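Local coordinates for protein MIP07328p (Drosophila melanogaster, PDB 6FKK) that probably acts as a semaphorin guidance cue with chemorepellent activity, its extracellular sema domain binding receptors on growing axons, at residues 333-338 with 355-360. Residues are numbered along the deposited sequence; the frame is centred on the assembly and turned at random.
Sequences EQVPKP and VNFIKN
A proline-aromatic CH-pi contact joins Pro336 to Phe357 in the sema domain, a beta-propeller fold, where the loop of residues 333-338 packs against helix 352-360 near the periphery. The evidence is geometric: Pro336 CD lies 3.7 Å from the centroid of the Phe357 ring and 21° off its normal, hence over the face. No hydrogen bond crosses between the segments, and the side chains that meet, Val335 and Pro336 with Phe357, are apolar. Phe357 CG is anti to its own N (chi1 -180°), which carries the ring outward from the helix to meet the loop. Val335 joins at the far end of the ring, its CG1 standing 4.2 Å from Phe357 CZ. The backbone contributes too, with Gln334 O 3.8 Å from Phe357 CE1, an oblique approach without a bond. Phe317 meets the same ring edge-to-face and also touches Val335, while His361 and Pro340 adjoin Phe357, so the phenyl group is buried among several side chains. With an alanine at Phe357, Pro336 would probably lose the ring face it packs on, and Val335 CG1 its apolar neighbour across the contact. Pro336 CG also reaches past the ring to the methylene, lying 3.9 Å from Phe357 CB.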
loop_
_atom_site.group_PDB
_atom_site.type_symbol
_atom_site.label_atom_id
_atom_site.label_comp_id
_atom_site.label_asym_id
_atom_site.label_seq_id
_atom_site.Cartn_x
_atom_site.Cartn_y
_atom_site.Cartn_z
ATOM N N GLU A 333 12.623 -25.955 21.966
ATOM C CA GLU A 333 13.911 -25.948 22.644
ATOM C C GLU A 333 15.077 -25.678 21.702
ATOM O O GLU A 333 16.214 -25.543 22.169
ATOM C CB GLU A 333 14.130 -27.281 23.364
ATOM C CG GLU A 333 13.070 -27.603 24.409
ATOM C CD GLU A 333 13.261 -28.975 25.025
ATOM O OE1 GLU A 333 14.203 -29.683 24.611
ATOM O OE2 GLU A 333 12.473 -29.346 25.922
ATOM N N GLN A 334 14.830 -25.595 20.397
ATOM C CA GLN A 334 15.891 -25.360 19.428
ATOM C C GLN A 334 16.098 -23.880 19.116
ATOM O O GLN A 334 17.112 -23.530 18.504
ATOM C CB GLN A 334 15.595 -26.132 18.135
ATOM C CG GLN A 334 16.787 -26.286 17.201
ATOM C CD GLN A 334 16.426 -26.969 15.896
ATOM O OE1 GLN A 334 15.464 -27.734 15.828
ATOM N NE2 GLN A 334 17.196 -26.692 14.849
ATOM N N VAL A 335 15.184 -23.007 19.529
ATOM C CA VAL A 335 15.328 -21.575 19.278
ATOM C C VAL A 335 16.453 -21.028 20.153
ATOM O O VAL A 335 16.657 -21.517 21.274
ATOM C CB VAL A 335 14.004 -20.830 19.518
ATOM C CG1 VAL A 335 12.926 -21.344 18.572
ATOM C CG2 VAL A 335 13.555 -20.980 20.966
ATOM N N PRO A 336 17.214 -20.028 19.681
ATOM C CA PRO A 336 18.367 -19.522 20.445
ATOM C C PRO A 336 17.992 -18.929 21.804
ATOM O O PRO A 336 16.810 -18.816 22.150
ATOM C CB PRO A 336 18.957 -18.451 19.523
ATOM C CG PRO A 336 18.516 -18.859 18.144
ATOM C CD PRO A 336 17.151 -19.450 18.327
ATOM N N LYS A 337 19.010 -18.545 22.585
ATOM C CA LYS A 337 18.777 -18.185 23.984
ATOM C C LYS A 337 17.971 -16.897 24.109
ATOM O O LYS A 337 16.951 -16.901 24.816
ATOM C CB LYS A 337 20.111 -18.150 24.729
ATOM C CG LYS A 337 21.002 -19.289 24.319
ATOM C CD LYS A 337 22.410 -18.929 24.577
ATOM C CE LYS A 337 22.602 -18.497 26.003
ATOM N NZ LYS A 337 23.850 -19.195 26.372
ATOM N N PRO A 338 18.334 -15.786 23.462
ATOM C CA PRO A 338 17.330 -14.748 23.218
ATOM C C PRO A 338 16.534 -15.106 21.976
ATOM O O PRO A 338 17.029 -15.772 21.064
ATOM C CB PRO A 338 18.172 -13.479 23.004
ATOM C CG PRO A 338 19.400 -13.991 22.363
ATOM C CD PRO A 338 19.659 -15.365 22.960
ATOM N N VAL A 355 22.730 -15.992 15.021
ATOM C CA VAL A 355 22.549 -15.257 13.772
ATOM C C VAL A 355 22.299 -16.220 12.619
ATOM O O VAL A 355 21.431 -15.980 11.770
ATOM C CB VAL A 355 23.763 -14.350 13.503
ATOM C CG1 VAL A 355 23.585 -13.602 12.190
ATOM C CG2 VAL A 355 23.963 -13.372 14.653
ATOM N N ASN A 356 23.050 -17.326 12.567
ATOM C CA ASN A 356 22.825 -18.316 11.520
ATOM C C ASN A 356 21.434 -18.925 11.614
ATOM O O ASN A 356 20.850 -19.294 10.588
ATOM C CB ASN A 356 23.887 -19.415 11.584
ATOM C CG ASN A 356 25.191 -19.009 10.924
ATOM O OD1 ASN A 356 25.307 -19.009 9.698
ATOM N ND2 ASN A 356 26.186 -18.670 11.737
ATOM N N PHE A 357 20.884 -19.033 12.825
ATOM C CA PHE A 357 19.548 -19.600 12.980
ATOM C C PHE A 357 18.501 -18.730 12.296
ATOM O O PHE A 357 17.691 -19.223 11.502
ATOM C CB PHE A 357 19.218 -19.772 14.463
ATOM C CG PHE A 357 17.857 -20.354 14.717
ATOM C CD1 PHE A 357 17.680 -21.725 14.794
ATOM C CD2 PHE A 357 16.754 -19.531 14.878
ATOM C CE1 PHE A 357 16.430 -22.264 15.027
ATOM C CE2 PHE A 357 15.502 -20.063 15.110
ATOM C CZ PHE A 357 15.339 -21.432 15.185
ATOM N N ILE A 358 18.498 -17.429 12.595
ATOM C CA ILE A 358 17.508 -16.543 11.998
ATOM C C ILE A 358 17.742 -16.377 10.503
ATOM O O ILE A 358 16.809 -16.037 9.764
ATOM C CB ILE A 358 17.496 -15.181 12.719
ATOM C CG1 ILE A 358 16.218 -14.412 12.382
ATOM C CG2 ILE A 358 18.723 -14.364 12.358
ATOM C CD1 ILE A 358 16.103 -13.084 13.084
ATOM N N LYS A 359 18.966 -16.620 10.028
ATOM C CA LYS A 359 19.199 -16.673 8.590
ATOM C C LYS A 359 18.681 -17.970 7.988
ATOM O O LYS A 359 18.288 -17.993 6.817
ATOM C CB LYS A 359 20.689 -16.514 8.286
ATOM C CG LYS A 359 21.260 -15.153 8.644
ATOM C CD LYS A 359 22.720 -15.050 8.236
ATOM C CE LYS A 359 23.268 -13.655 8.487
ATOM N NZ LYS A 359 24.651 -13.492 7.956
ATOM N N ASN A 360 18.666 -19.053 8.771
ATOM C CA ASN A 360 18.173 -20.331 8.274
ATOM C C ASN A 360 16.657 -20.443 8.373
ATOM O O ASN A 360 16.044 -21.157 7.572
ATOM C CB ASN A 360 18.825 -21.485 9.037
ATOM C CG ASN A 360 20.307 -21.615 8.748
ATOM O OD1 ASN A 360 20.772 -21.273 7.660
ATOM N ND2 ASN A 360 21.058 -22.113 9.723
#